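Local coordinates for beta sliding clamp (Bartonella birtlesii LL-WM9, PDB 6PTR), which probably encircles DNA as a ring-shaped head-to-tail homodimer and tethers DNA polymerases and other proteins to it for processive synthesis, at residues A281-R292 / V309-D319. Sequence-based numbering, arbitrary orientation. Where two conformers were deposited one is given.
Sequences AVDRVSTISNDR and VNNPDSGSAED
Asp319 OD2 is gripped side-on by Arg284: NE lies 3.1 Å and NH2 2.9 Å from that one oxygen, which sits in the guanidinium plane. The carboxylate is turned 56° against that plane; NE meets OD2 nearly along its C-O axis, and NH2 comes from above the carboxylate plane. A bend late in the chain turns the arginine's end back over Ala281, whose CA rests on one guanidinium face. Thr114 of the second subunit is a further partner of OD2, tying the salt bridge to the ring interface.

At the far end of the contact Asp313 OD2 is also shared. Asn290 ND2 lies 3.0 Å from Asp313 OD2, on its anti lone pair; Arg292 NE, 2.9 Å from Asp313 OD2, comes from above the carboxylate plane. The extended Arg292 chain lays CD and one guanidinium face against Pro312 CG. Just inside, Ser314 OG, in the modelled conformer, donates to Ile288 O in the carbonyl plane, on a lone pair; Asn311 ND2 also donates to Ile288 O, but is modelled too close for the exact length to be trusted. Asn311 OD1 meanwhile accepts from Asp313 N, an Asx turn that helps fix the amide's rotation.

Between these polar ends the packing is apolar. Val285 CG2 meets Val309 CG2 at 3.5 Å, and Val285 CB sits 3.8 Å from Ala317 CB. With CG1 between backbone N and carbonyl carbon (chi1 62°), Ile288 sends CD1 down onto the Ser316 backbone and Ala317 CB.

The end of helix 275-285 (residues 281-285) runs nearly antiparallel to strand residues 315-319, 163° between their axes, and the loop after it follows the hairpin to its turn, where Ser314 and Gly315 form a classic beta bulge opposite Asn311. Helix 336-345 packs beside Val282, and strand 315-322 pairs antiparallel with a strand of the second subunit, continuing the sheet across the dimer interface.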
loop_
_atom_site.group_PDB
_atom_site.type_symbol
_atom_site.label_atom_id
_atom_site.label_comp_id
_atom_site.label_asym_id
_atom_site.label_seq_id
_atom_site.Cartn_x
_atom_site.Cartn_y
_atom_site.Cartn_z
ATOM N N ALA C 281 -17.519 9.453 15.975
ATOM C CA ALA C 281 -18.917 9.138 15.656
ATOM C C ALA C 281 -19.202 9.279 14.167
ATOM O O ALA C 281 -19.877 8.425 13.579
ATOM C CB ALA C 281 -19.850 10.041 16.457
ATOM N N VAL C 282 -18.712 10.357 13.546
ATOM C CA VAL C 282 -18.889 10.538 12.111
ATOM C C VAL C 282 -18.198 9.417 11.361
ATOM O O VAL C 282 -18.743 8.868 10.397
ATOM C CB VAL C 282 -18.357 11.915 11.663
ATOM C CG1 VAL C 282 -18.304 12.002 10.124
ATOM C CG2 VAL C 282 -19.215 13.028 12.245
ATOM N N ASP C 283 -16.971 9.086 11.771
ATOM C CA ASP C 283 -16.251 7.976 11.162
ATOM C C ASP C 283 -17.078 6.695 11.239
ATOM O O ASP C 283 -17.232 5.981 10.239
ATOM C CB ASP C 283 -14.885 7.813 11.853
ATOM C CG ASP C 283 -13.983 6.813 11.148
ATOM O OD1 ASP C 283 -14.182 6.578 9.935
ATOM O OD2 ASP C 283 -13.067 6.266 11.809
ATOM N N ARG C 284 -17.656 6.408 12.407
ATOM C CA ARG C 284 -18.423 5.177 12.556
ATOM C C ARG C 284 -19.633 5.153 11.625
ATOM O O ARG C 284 -19.808 4.198 10.862
ATOM C CB ARG C 284 -18.856 4.996 14.014
ATOM C CG ARG C 284 -17.685 4.643 14.933
ATOM C CD ARG C 284 -18.164 4.268 16.328
ATOM N NE ARG C 284 -18.863 5.345 17.028
ATOM C CZ ARG C 284 -18.293 6.196 17.874
ATOM N NH1 ARG C 284 -16.989 6.126 18.125
ATOM N NH2 ARG C 284 -19.033 7.115 18.493
ATOM N N VAL C 285 -20.479 6.194 11.660
ATOM C CA VAL C 285 -21.742 6.095 10.919
ATOM C C VAL C 285 -21.498 6.194 9.424
ATOM O O VAL C 285 -22.294 5.653 8.645
ATOM C CB VAL C 285 -22.793 7.133 11.405
ATOM C CG1 VAL C 285 -23.155 6.889 12.885
ATOM C CG2 VAL C 285 -22.291 8.569 11.223
ATOM N N SER C 286 -20.389 6.809 8.989
ATOM C CA SER C 286 -20.126 6.924 7.556
ATOM C C SER C 286 -19.579 5.635 6.952
ATOM O O SER C 286 -19.363 5.582 5.732
ATOM C CB SER C 286 -19.151 8.072 7.286
ATOM O OG SER C 286 -17.882 7.825 7.841
ATOM N N THR C 287 -19.348 4.610 7.775
ATOM C CA THR C 287 -18.806 3.358 7.255
ATOM C C THR C 287 -19.722 2.770 6.189
ATOM O O THR C 287 -19.246 2.057 5.291
ATOM C CB THR C 287 -18.617 2.343 8.387
ATOM O OG1 THR C 287 -17.912 2.944 9.491
ATOM C CG2 THR C 287 -17.810 1.118 7.922
ATOM N N ILE C 288 -21.032 3.048 6.270
ATOM C CA ILE C 288 -21.968 2.437 5.317
ATOM C C ILE C 288 -22.080 3.209 4.013
ATOM O O ILE C 288 -22.841 2.793 3.128
ATOM C CB ILE C 288 -23.382 2.282 5.928
ATOM C CG1 ILE C 288 -23.953 3.648 6.271
ATOM C CG2 ILE C 288 -23.336 1.447 7.198
ATOM C CD1 ILE C 288 -25.453 3.573 6.654
ATOM N N SER C 289 -21.369 4.324 3.862
ATOM C CA SER C 289 -21.546 5.116 2.650
ATOM C C SER C 289 -20.770 4.511 1.489
ATOM O O SER C 289 -19.877 3.678 1.676
ATOM C CB SER C 289 -21.103 6.564 2.877
ATOM O OG SER C 289 -21.978 7.203 3.789
ATOM N N ASN C 290 -21.134 4.924 0.277
ATOM C CA ASN C 290 -20.459 4.424 -0.925
ATOM C C ASN C 290 -20.447 5.544 -1.966
ATOM O O ASN C 290 -20.587 6.719 -1.620
ATOM C CB ASN C 290 -21.109 3.113 -1.411
ATOM C CG ASN C 290 -22.546 3.297 -1.918
ATOM O OD1 ASN C 290 -23.022 4.412 -2.089
ATOM N ND2 ASN C 290 -23.229 2.179 -2.185
ATOM N N ASP C 291 -20.314 5.180 -3.251
ATOM C CA ASP C 291 -20.159 6.185 -4.306
ATOM C C ASP C 291 -21.385 7.078 -4.488
ATOM O O ASP C 291 -21.273 8.136 -5.118
ATOM C CB ASP C 291 -19.840 5.512 -5.638
ATOM C CG ASP C 291 -18.518 4.778 -5.617
ATOM O OD1 ASP C 291 -17.642 5.160 -4.807
ATOM O OD2 ASP C 291 -18.365 3.819 -6.404
ATOM N N ARG C 292 -22.547 6.692 -3.966
ATOM C CA ARG C 292 -23.730 7.537 -4.134
ATOM C C ARG C 292 -23.599 8.859 -3.407
ATOM O O ARG C 292 -24.241 9.842 -3.789
ATOM C CB ARG C 292 -24.982 6.821 -3.628
ATOM C CG ARG C 292 -25.385 5.621 -4.452
ATOM C CD ARG C 292 -26.592 4.950 -3.832
ATOM N NE ARG C 292 -27.054 3.791 -4.578
ATOM C CZ ARG C 292 -28.071 3.805 -5.437
ATOM N NH1 ARG C 292 -28.740 4.926 -5.685
ATOM N NH2 ARG C 292 -28.425 2.689 -6.034
ATOM N N VAL C 309 -26.856 8.409 8.992
ATOM C CA VAL C 309 -26.432 8.140 7.615
ATOM C C VAL C 309 -27.365 7.090 7.033
ATOM O O VAL C 309 -27.711 6.120 7.712
ATOM C CB VAL C 309 -24.972 7.653 7.530
ATOM C CG1 VAL C 309 -24.560 7.333 6.080
ATOM C CG2 VAL C 309 -24.025 8.686 8.148
ATOM N N ASN C 310 -27.803 7.303 5.785
ATOM C CA ASN C 310 -28.666 6.352 5.088
ATOM C C ASN C 310 -28.019 6.056 3.747
ATOM O O ASN C 310 -27.589 6.984 3.055
ATOM C CB ASN C 310 -30.094 6.884 4.854
ATOM C CG ASN C 310 -30.898 7.043 6.147
ATOM O OD1 ASN C 310 -31.281 6.057 6.781
ATOM N ND2 ASN C 310 -31.168 8.289 6.531
ATOM N N ASN C 311 -27.931 4.780 3.390
ATOM C CA ASN C 311 -27.390 4.378 2.089
ATOM C C ASN C 311 -28.286 3.277 1.550
ATOM O O ASN C 311 -28.445 2.233 2.188
ATOM C CB ASN C 311 -25.934 3.910 2.208
ATOM C CG ASN C 311 -25.377 3.252 0.924
ATOM O OD1 ASN C 311 -26.043 3.113 -0.094
ATOM N ND2 ASN C 311 -24.115 2.812 1.003
ATOM N N PRO C 312 -28.906 3.476 0.384
ATOM C CA PRO C 312 -29.879 2.485 -0.091
ATOM C C PRO C 312 -29.271 1.144 -0.417
ATOM O O PRO C 312 -30.019 0.173 -0.576
ATOM C CB PRO C 312 -30.455 3.137 -1.355
ATOM C CG PRO C 312 -29.356 4.041 -1.828
ATOM C CD PRO C 312 -28.738 4.594 -0.561
ATOM N N ASP C 313 -27.947 1.065 -0.561
ATOM C CA ASP C 313 -27.308 -0.197 -0.860
ATOM C C ASP C 313 -26.856 -0.943 0.385
ATOM O O ASP C 313 -26.444 -2.102 0.256
ATOM C CB ASP C 313 -26.102 0.024 -1.782
ATOM C CG ASP C 313 -26.493 0.617 -3.121
ATOM O OD1 ASP C 313 -27.584 0.272 -3.636
ATOM O OD2 ASP C 313 -25.706 1.422 -3.661
ATOM N N SER C 314 -26.926 -0.333 1.575
ATOM C CA SER C 314 -26.406 -1.003 2.766
ATOM C C SER C 314 -27.274 -0.878 4.012
ATOM O O SER C 314 -27.257 -1.799 4.838
ATOM C CB SER C 314 -25.001 -0.482 3.100
ATOM O OG SER C 314 -25.025 0.893 3.411
ATOM N N GLY C 315 -28.002 0.207 4.203
ATOM C CA GLY C 315 -28.790 0.338 5.418
ATOM C C GLY C 315 -28.679 1.718 6.025
ATOM O O GLY C 315 -28.629 2.717 5.300
ATOM N N SER C 316 -28.658 1.796 7.354
ATOM C CA SER C 316 -28.624 3.078 8.043
ATOM C C SER C 316 -27.714 2.961 9.250
ATOM O O SER C 316 -27.424 1.864 9.736
ATOM C CB SER C 316 -30.011 3.535 8.484
ATOM O OG SER C 316 -30.604 2.587 9.366
ATOM N N ALA C 317 -27.306 4.118 9.760
ATOM C CA ALA C 317 -26.366 4.170 10.875
ATOM C C ALA C 317 -26.658 5.440 11.650
ATOM O O ALA C 317 -26.840 6.496 11.046
ATOM C CB ALA C 317 -24.919 4.167 10.374
ATOM N N GLU C 318 -26.698 5.345 12.974
ATOM C CA GLU C 318 -26.929 6.538 13.769
ATOM C C GLU C 318 -26.013 6.522 14.984
ATOM O O GLU C 318 -25.500 5.477 15.384
ATOM C CB GLU C 318 -28.394 6.652 14.202
ATOM C CG GLU C 318 -28.926 5.526 15.036
ATOM C CD GLU C 318 -30.396 5.726 15.416
ATOM O OE1 GLU C 318 -31.053 6.625 14.838
ATOM O OE2 GLU C 318 -30.891 4.989 16.292
ATOM N N ASP C 319 -25.804 7.708 15.550
ATOM C CA ASP C 319 -25.037 7.847 16.780
ATOM C C ASP C 319 -25.511 9.117 17.475
ATOM O O ASP C 319 -26.301 9.896 16.928
ATOM C CB ASP C 319 -23.528 7.879 16.484
ATOM C CG ASP C 319 -22.686 7.276 17.602
ATOM O OD1 ASP C 319 -23.076 7.357 18.794
ATOM O OD2 ASP C 319 -21.621 6.711 17.274
#